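Local coordinates for protein putative glutathione S-transferase (Corynebacterium glutamicum, PDB 3M1G) that probably transfers glutathione to electrophilic substrates, as expected of a glutathione S-transferase of the ECM4-like subfamily, at residues Y201-A206 with E210-A215; R218-L223 with T271-L276. One frame throughout, in Å; residues are numbered along the deposited sequence.

Contact 1 of 2, residues Y201-A206 with E210-A215; sequences YRTGFA and EAHNEA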
ATOM      1  N   TYR A 201      12.987  -7.182   4.711  1.00 24.38           N
ATOM      2  CA  TYR A 201      14.060  -7.229   3.709  1.00 24.78           C
ATOM      3  C   TYR A 201      14.031  -8.537   2.913  1.00 26.14           C
ATOM      4  O   TYR A 201      14.163  -8.528   1.685  1.00 26.27           O
ATOM      5  CB  TYR A 201      15.456  -7.009   4.363  1.00 25.79           C
ATOM      6  CG  TYR A 201      15.642  -5.584   4.769  1.00 24.75           C
ATOM      7  CD1 TYR A 201      16.068  -4.645   3.861  1.00 25.20           C
ATOM      8  CD2 TYR A 201      15.333  -5.154   6.054  1.00 25.48           C
ATOM      9  CE1 TYR A 201      16.185  -3.317   4.208  1.00 25.93           C
ATOM     10  CE2 TYR A 201      15.434  -3.832   6.395  1.00 26.57           C
ATOM     11  CZ  TYR A 201      15.846  -2.923   5.455  1.00 26.33           C
ATOM     12  OH  TYR A 201      15.952  -1.606   5.802  1.00 35.03           O
ATOM     13  N   ARG A 202      13.815  -9.656   3.593  1.00 26.10           N
ATOM     14  CA  ARG A 202      13.691 -10.951   2.914  1.00 27.23           C
ATOM     15  C   ARG A 202      12.473 -10.971   1.946  1.00 27.17           C
ATOM     16  O   ARG A 202      12.504 -11.612   0.879  1.00 26.18           O
ATOM     17  CB  ARG A 202      13.578 -12.043   3.979  1.00 28.08           C
ATOM     18  CG  ARG A 202      13.965 -13.484   3.541  1.00 34.15           C
ATOM     19  CD  ARG A 202      14.443 -14.353   4.776  1.00 39.67           C
ATOM     20  NE  ARG A 202      13.373 -14.247   5.744  1.00 43.49           N
ATOM     21  CZ  ARG A 202      13.479 -13.885   7.025  1.00 41.92           C
ATOM     22  NH1 ARG A 202      14.655 -13.735   7.638  1.00 43.71           N
ATOM     23  NH2 ARG A 202      12.359 -13.744   7.721  1.00 37.03           N
ATOM     24  N   THR A 203      11.409 -10.246   2.319  1.00 26.30           N
ATOM     25  CA  THR A 203      10.213 -10.121   1.485  1.00 26.01           C
ATOM     26  C   THR A 203      10.491  -9.214   0.306  1.00 26.59           C
ATOM     27  O   THR A 203      10.220  -9.594  -0.811  1.00 27.37           O
ATOM     28  CB  THR A 203       8.976  -9.617   2.276  1.00 25.48           C
ATOM     29  OG1 THR A 203       8.749 -10.485   3.389  1.00 24.88           O
ATOM     30  CG2 THR A 203       7.711  -9.617   1.396  1.00 23.56           C
ATOM     31  N   GLY A 204      11.099  -8.062   0.553  1.00 27.15           N
ATOM     32  CA  GLY A 204      11.364  -7.085  -0.476  1.00 27.63           C
ATOM     33  C   GLY A 204      12.432  -7.454  -1.485  1.00 28.64           C
ATOM     34  O   GLY A 204      12.283  -7.136  -2.668  1.00 28.71           O
ATOM     35  N   PHE A 205      13.513  -8.107  -1.021  1.00 28.80           N
ATOM     36  CA  PHE A 205      14.609  -8.492  -1.894  1.00 29.60           C
ATOM     37  C   PHE A 205      14.509  -9.921  -2.406  1.00 29.20           C
ATOM     38  O   PHE A 205      15.462 -10.421  -2.968  1.00 29.67           O
ATOM     39  CB  PHE A 205      15.967  -8.270  -1.192  1.00 30.57           C
ATOM     40  CG  PHE A 205      16.315  -6.818  -1.015  1.00 32.83           C
ATOM     41  CD1 PHE A 205      16.363  -5.970  -2.105  1.00 38.26           C
ATOM     42  CD2 PHE A 205      16.627  -6.308   0.208  1.00 37.86           C
ATOM     43  CE1 PHE A 205      16.671  -4.625  -1.954  1.00 39.39           C
ATOM     44  CE2 PHE A 205      16.972  -4.966   0.351  1.00 39.13           C
ATOM     45  CZ  PHE A 205      16.966  -4.133  -0.734  1.00 38.40           C
ATOM     46  N   ALA A 206      13.367 -10.571  -2.229  1.00 28.47           N
ATOM     47  CA  ALA A 206      13.191 -11.937  -2.686  1.00 28.06           C
ATOM     48  C   ALA A 206      13.545 -12.018  -4.166  1.00 29.01           C
ATOM     49  O   ALA A 206      13.172 -11.138  -4.947  1.00 29.19           O
ATOM     50  CB  ALA A 206      11.777 -12.398  -2.472  1.00 27.07           C
ATOM     51  N   GLU A 210       8.481 -17.602  -5.259  1.00 25.98           N
ATOM     52  CA  GLU A 210       8.426 -18.593  -4.191  1.00 26.96           C
ATOM     53  C   GLU A 210       9.067 -18.038  -2.934  1.00 25.57           C
ATOM     54  O   GLU A 210       8.561 -18.234  -1.843  1.00 25.89           O
ATOM     55  CB  GLU A 210       9.160 -19.879  -4.614  1.00 27.45           C
ATOM     56  CG  GLU A 210       8.463 -20.657  -5.739  1.00 33.03           C
ATOM     57  CD  GLU A 210       8.411 -19.951  -7.142  1.00 37.94           C
ATOM     58  OE1 GLU A 210       9.301 -19.117  -7.488  1.00 36.74           O
ATOM     59  OE2 GLU A 210       7.452 -20.265  -7.907  1.00 42.79           O
ATOM     60  N   ALA A 211      10.184 -17.351  -3.103  1.00 25.00           N
ATOM     61  CA  ALA A 211      10.907 -16.776  -1.985  1.00 24.64           C
ATOM     62  C   ALA A 211      10.081 -15.640  -1.401  1.00 24.08           C
ATOM     63  O   ALA A 211      10.032 -15.475  -0.195  1.00 24.20           O
ATOM     64  CB  ALA A 211      12.316 -16.280  -2.414  1.00 23.49           C
ATOM     65  N   HIS A 212       9.431 -14.845  -2.256  1.00 24.46           N
ATOM     66  CA  HIS A 212       8.524 -13.788  -1.766  1.00 22.67           C
ATOM     67  C   HIS A 212       7.412 -14.389  -0.923  1.00 22.00           C
ATOM     68  O   HIS A 212       7.164 -13.922   0.194  1.00 21.54           O
ATOM     69  CB  HIS A 212       7.952 -12.918  -2.895  1.00 22.57           C
ATOM     70  CG  HIS A 212       6.806 -12.052  -2.461  1.00 20.79           C
ATOM     71  ND1 HIS A 212       6.985 -10.824  -1.864  1.00 21.35           N
ATOM     72  CD2 HIS A 212       5.471 -12.273  -2.475  1.00 18.99           C
ATOM     73  CE1 HIS A 212       5.800 -10.303  -1.576  1.00 21.76           C
ATOM     74  NE2 HIS A 212       4.863 -11.156  -1.961  1.00 20.10           N
ATOM     75  N   ASN A 213       6.752 -15.400  -1.459  1.00 22.11           N
ATOM     76  CA  ASN A 213       5.611 -16.033  -0.797  1.00 22.97           C
ATOM     77  C   ASN A 213       5.938 -16.508   0.628  1.00 23.88           C
ATOM     78  O   ASN A 213       5.160 -16.315   1.567  1.00 22.83           O
ATOM     79  CB  ASN A 213       5.097 -17.224  -1.582  1.00 22.78           C
ATOM     80  CG  ASN A 213       4.476 -16.852  -2.938  1.00 24.12           C
ATOM     81  OD1 ASN A 213       4.224 -15.684  -3.254  1.00 22.10           O
ATOM     82  ND2 ASN A 213       4.227 -17.878  -3.743  1.00 19.94           N
ATOM     83  N   GLU A 214       7.086 -17.146   0.778  1.00 25.43           N
ATOM     84  CA  GLU A 214       7.477 -17.685   2.075  1.00 26.28           C
ATOM     85  C   GLU A 214       7.856 -16.585   3.057  1.00 24.74           C
ATOM     86  O   GLU A 214       7.479 -16.634   4.213  1.00 25.87           O
ATOM     87  CB  GLU A 214       8.632 -18.700   1.929  1.00 27.96           C
ATOM     88  CG  GLU A 214       8.923 -19.458   3.259  1.00 34.15           C
ATOM     89  CD  GLU A 214       7.593 -19.940   3.913  1.00 43.34           C
ATOM     90  OE1 GLU A 214       6.750 -20.609   3.194  1.00 44.96           O
ATOM     91  OE2 GLU A 214       7.367 -19.572   5.113  1.00 47.17           O
ATOM     92  N   ALA A 215       8.616 -15.609   2.605  1.00 22.72           N
ATOM     93  CA  ALA A 215       9.019 -14.536   3.449  1.00 21.93           C
ATOM     94  C   ALA A 215       7.800 -13.736   3.927  1.00 21.81           C
ATOM     95  O   ALA A 215       7.710 -13.358   5.095  1.00 19.93           O
ATOM     96  CB  ALA A 215      10.015 -13.650   2.719  1.00 22.37           C
TER
HETATM   97  O   HOH W   1      10.095 -12.629   6.275  1.00 27.33           O

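Contact 2 of 2, residues R218-L223 with T271-L276; sequences RLWVAL and TEMPNL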
ATOM      1  N   ARG A 218       5.927 -15.646   6.667  1.00 22.23           N
ATOM      2  CA  ARG A 218       6.644 -15.504   7.941  1.00 22.31           C
ATOM      3  C   ARG A 218       6.439 -14.139   8.582  1.00 22.05           C
ATOM      4  O   ARG A 218       6.205 -14.034   9.787  1.00 22.15           O
ATOM      5  CB  ARG A 218       8.141 -15.802   7.768  1.00 22.25           C
ATOM      6  CG  ARG A 218       8.444 -17.314   7.682  1.00 24.39           C
ATOM      7  CD  ARG A 218       9.911 -17.572   7.332  1.00 25.53           C
ATOM      8  NE  ARG A 218      10.848 -17.082   8.368  1.00 26.68           N
ATOM      9  CZ  ARG A 218      12.176 -17.154   8.263  1.00 26.48           C
ATOM     10  NH1 ARG A 218      12.737 -17.642   7.166  1.00 27.05           N
ATOM     11  NH2 ARG A 218      12.948 -16.714   9.227  1.00 24.60           N
ATOM     12  N   LEU A 219       6.514 -13.085   7.784  1.00 21.80           N
ATOM     13  CA  LEU A 219       6.361 -11.734   8.317  1.00 21.41           C
ATOM     14  C   LEU A 219       4.991 -11.579   8.989  1.00 21.04           C
ATOM     15  O   LEU A 219       4.876 -11.032  10.096  1.00 20.47           O
ATOM     16  CB  LEU A 219       6.533 -10.695   7.197  1.00 20.77           C
ATOM     17  CG  LEU A 219       6.194  -9.251   7.506  1.00 21.51           C
ATOM     18  CD1 LEU A 219       7.148  -8.665   8.548  1.00 21.28           C
ATOM     19  CD2 LEU A 219       6.213  -8.390   6.201  1.00 19.59           C
ATOM     20  N   TRP A 220       3.952 -12.070   8.332  1.00 19.87           N
ATOM     21  CA  TRP A 220       2.601 -11.849   8.839  1.00 20.52           C
ATOM     22  C   TRP A 220       2.199 -12.736  10.015  1.00 21.10           C
ATOM     23  O   TRP A 220       1.386 -12.314  10.844  1.00 22.18           O
ATOM     24  CB  TRP A 220       1.563 -11.853   7.664  1.00 20.15           C
ATOM     25  CG  TRP A 220       1.688 -10.526   6.959  1.00 18.46           C
ATOM     26  CD1 TRP A 220       2.345 -10.268   5.783  1.00 18.30           C
ATOM     27  CD2 TRP A 220       1.228  -9.274   7.435  1.00 18.94           C
ATOM     28  NE1 TRP A 220       2.329  -8.929   5.517  1.00 18.39           N
ATOM     29  CE2 TRP A 220       1.655  -8.290   6.514  1.00 17.89           C
ATOM     30  CE3 TRP A 220       0.485  -8.876   8.552  1.00 19.34           C
ATOM     31  CZ2 TRP A 220       1.338  -6.958   6.657  1.00 19.48           C
ATOM     32  CZ3 TRP A 220       0.187  -7.532   8.706  1.00 19.12           C
ATOM     33  CH2 TRP A 220       0.617  -6.594   7.769  1.00 21.83           C
ATOM     34  N   VAL A 221       2.753 -13.945  10.093  1.00 22.11           N
ATOM     35  CA  VAL A 221       2.615 -14.777  11.300  1.00 22.54           C
ATOM     36  C   VAL A 221       3.191 -13.975  12.492  1.00 21.90           C
ATOM     37  O   VAL A 221       2.559 -13.901  13.556  1.00 22.23           O
ATOM     38  CB  VAL A 221       3.368 -16.137  11.173  1.00 22.86           C
ATOM     39  CG1 VAL A 221       3.583 -16.772  12.534  1.00 23.09           C
ATOM     40  CG2 VAL A 221       2.605 -17.152  10.225  1.00 22.65           C
ATOM     41  N   ALA A 222       4.341 -13.338  12.302  1.00 20.24           N
ATOM     42  CA  ALA A 222       4.950 -12.588  13.396  1.00 20.30           C
ATOM     43  C   ALA A 222       4.196 -11.288  13.708  1.00 19.87           C
ATOM     44  O   ALA A 222       4.008 -10.952  14.880  1.00 20.72           O
ATOM     45  CB  ALA A 222       6.439 -12.297  13.120  1.00 19.32           C
ATOM     46  N   LEU A 223       3.773 -10.538  12.691  1.00 20.31           N
ATOM     47  CA  LEU A 223       2.979  -9.321  12.962  1.00 20.44           C
ATOM     48  C   LEU A 223       1.651  -9.647  13.656  1.00 21.05           C
ATOM     49  O   LEU A 223       1.174  -8.895  14.536  1.00 20.54           O
ATOM     50  CB  LEU A 223       2.760  -8.499  11.691  1.00 20.40           C
ATOM     51  CG  LEU A 223       4.007  -7.822  11.075  1.00 21.84           C
ATOM     52  CD1 LEU A 223       3.679  -7.154   9.701  1.00 18.98           C
ATOM     53  CD2 LEU A 223       4.662  -6.799  12.018  1.00 19.57           C
ATOM     54  N   THR A 271      -1.861   0.965   9.896  1.00 23.04           N
ATOM     55  CA  THR A 271      -3.080   1.711  10.287  1.00 23.05           C
ATOM     56  C   THR A 271      -4.303   0.815  10.433  1.00 23.76           C
ATOM     57  O   THR A 271      -5.224   1.167  11.151  1.00 23.52           O
ATOM     58  CB  THR A 271      -3.402   2.837   9.282  1.00 24.13           C
ATOM     59  OG1 THR A 271      -3.628   2.238   8.003  1.00 24.08           O
ATOM     60  CG2 THR A 271      -2.176   3.852   9.195  1.00 22.69           C
ATOM     61  N   GLU A 272      -4.298  -0.369   9.813  1.00 23.33           N
ATOM     62  CA  GLU A 272      -5.423  -1.304   9.934  1.00 23.34           C
ATOM     63  C   GLU A 272      -5.248  -2.386  11.013  1.00 24.00           C
ATOM     64  O   GLU A 272      -6.091  -3.248  11.132  1.00 22.91           O
ATOM     65  CB  GLU A 272      -5.663  -2.021   8.586  1.00 23.87           C
ATOM     66  CG  GLU A 272      -5.898  -1.087   7.395  1.00 23.17           C
ATOM     67  CD  GLU A 272      -6.037  -1.856   6.085  1.00 25.23           C
ATOM     68  OE1 GLU A 272      -5.032  -2.447   5.584  1.00 23.57           O
ATOM     69  OE2 GLU A 272      -7.178  -1.897   5.577  1.00 24.21           O
HETATM   70  N   MSE A 273      -4.145  -2.349  11.766  1.00 23.61           N
HETATM   71  CA  MSE A 273      -3.850  -3.309  12.829  1.00 24.31           C
HETATM   72  C   MSE A 273      -3.983  -2.524  14.138  1.00 24.47           C
HETATM   73  O   MSE A 273      -3.082  -1.766  14.503  1.00 24.11           O
HETATM   74  CB  MSE A 273      -2.426  -3.831  12.692  1.00 23.92           C
HETATM   75  CG  MSE A 273      -2.109  -4.544  11.361  1.00 26.21           C
HETATM   76 SE   MSE A 273      -2.954  -6.262  11.237  0.80 27.69          SE
HETATM   77  CE  MSE A 273      -1.652  -7.261  12.328  1.00 26.87           C
ATOM     78  N   PRO A 274      -5.109  -2.661  14.825  1.00 24.78           N
ATOM     79  CA  PRO A 274      -5.403  -1.645  15.833  1.00 24.77           C
ATOM     80  C   PRO A 274      -4.393  -1.546  16.975  1.00 23.94           C
ATOM     81  O   PRO A 274      -4.033  -0.428  17.354  1.00 22.44           O
ATOM     82  CB  PRO A 274      -6.784  -2.046  16.392  1.00 25.48           C
ATOM     83  CG  PRO A 274      -7.362  -2.989  15.423  1.00 27.52           C
ATOM     84  CD  PRO A 274      -6.234  -3.575  14.573  1.00 26.31           C
ATOM     85  N   ASN A 275      -3.966  -2.681  17.537  1.00 22.88           N
ATOM     86  CA  ASN A 275      -2.974  -2.615  18.605  1.00 23.08           C
ATOM     87  C   ASN A 275      -1.617  -2.100  18.143  1.00 22.63           C
ATOM     88  O   ASN A 275      -1.045  -1.212  18.796  1.00 22.20           O
ATOM     89  CB  ASN A 275      -2.842  -3.941  19.321  1.00 23.74           C
ATOM     90  CG  ASN A 275      -4.084  -4.280  20.084  1.00 26.02           C
ATOM     91  OD1 ASN A 275      -4.478  -3.548  20.972  1.00 30.15           O
ATOM     92  ND2 ASN A 275      -4.742  -5.341  19.698  1.00 27.99           N
ATOM     93  N   LEU A 276      -1.119  -2.602  17.014  1.00 21.92           N
ATOM     94  CA  LEU A 276       0.170  -2.121  16.496  1.00 22.44           C
ATOM     95  C   LEU A 276       0.108  -0.644  16.188  1.00 22.43           C
ATOM     96  O   LEU A 276       1.099   0.071  16.402  1.00 21.59           O
ATOM     97  CB  LEU A 276       0.609  -2.886  15.242  1.00 22.23           C
ATOM     98  CG  LEU A 276       1.074  -4.334  15.520  1.00 23.75           C
ATOM     99  CD1 LEU A 276       1.194  -5.116  14.181  1.00 22.78           C
ATOM    100  CD2 LEU A 276       2.377  -4.330  16.247  1.00 24.53           C
TER

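Contact 1 of 2, residues Y201-A206 with E210-A215
Two groups grip R202 NH2: a water 2.9 Å away, and the backbone O of T194. That water donates its other bond to A215 O at 2.8 Å, so the polar link from 201-206 to 210-215 is bridged rather than direct. R202 reaches it because CG lies anti to the backbone N and the chain bends at chi3 (54°); R202 CG runs alongside A215 CB at 4.0 Å. A215 CB also points at the other helix and beds against T203, its methyl 3.5 Å from T203 OG1. That hydroxyl bonds G199 O, one turn earlier in its own helix. With OG1 beside the backbone N (chi1 -56°), T203 CG2 is left anti to it and comes obliquely to the H212 imidazole, 3.6 Å from both H212 ND1 and CE1. T203 O lies in the ring plane at its edge. H212 NE2 bonds the backbone N of V317 of the second subunit, while ND1 is buried and has no partner in the model.

Beyond the end of helix 199-204, A206 CB presses on the start of the next helix: it is 3.4 Å from H212 N and 3.9 Å from A211 CB. With small residues at A206, A211 and A215, the backbones come close, the CA atoms of T203 and A215 being 5.0 Å apart. A short turn joins helix 199-204 to helix 209-229 here, in the C-terminal helical part of the GST fold. Y201, a predicted proton donor or acceptor, hydrogen-bonds through OH to Y302 OH, and Y302 is predicted to lower the pKa of the active-site cysteine. Because NE2 takes a backbone N-H, a neutral H212 would probably carry its proton on ND1; the V317 bond gives the ring its directional hold, while T203 CG2 packs beside it.

Contact 2 of 2, residues R218-L223 with T271-L276
W220 and L223 of helix 209-229 meet M273 and L276 through side-chain packing and van der Waals contact with a backbone oxygen; no hydrogen bond crosses between the segments. The methyl CE of M273, a selenomethionine here, arrives at the edge of the indole near the ring plane, 4.1 Å from W220 CZ3. It gets there by a folded chain: after leaving the backbone with CG beside its N, the side chain bends at chi2 (-72°) and again at chi3 (-80°), which carries CE to the indole edge. Beside it, L276 CD1 lies 4.4 Å from L223 CD2, a looser touch.

Both methyls also rest against one backbone oxygen: L223 O is 3.9 Å from M273 CE and 3.8 Å from L276 CD1. Within its own helix L223 puts CD1 over one face of the W220 ring, 3.5 Å above the plane toward the rim, so the indole is covered on that face while M273 takes its edge.

Polar bonds surround this apolar patch. W220 NE1 gives its hydrogen to C265 O, which helps fix the ring's rotation. M273 occupies the N-cap position of helix 274-284, and the E227 carboxylate bonds N275 N and L276 N. Just before M273, E272 pairs with K269 and T271 of the second subunit. The chemistry thus divides the work: burial of apolar side chains joins W220, L223, M273 and L276, while E227, just beyond 218-223 on the same helix and with a charge that would probably favour a helix N terminus, supplies the directional bonds to helix 274-284.

How the contacts relate
After the thioredoxin-like N-terminal domain and helix 182-197, the chain runs along helix 199-204, turns, and enters helix 209-229; contact 1 closes that short turn, with three residues between its segments. Farther along the same helix, contact 2 opens, and it closes a loop of 47 residues that carries helices 243-253 and 255-259 before 274-284 begins. The two are in series, neither nested nor crossed, with centres about 17 Å apart, and helix 209-229 is their shared element. Between them the guanidinium groups of R202 and R218 come within 3.4 Å (NH2 to NH2), and R218 NE is salt-bridged to E195 of helix 182-197. Each contact also reaches the second subunit.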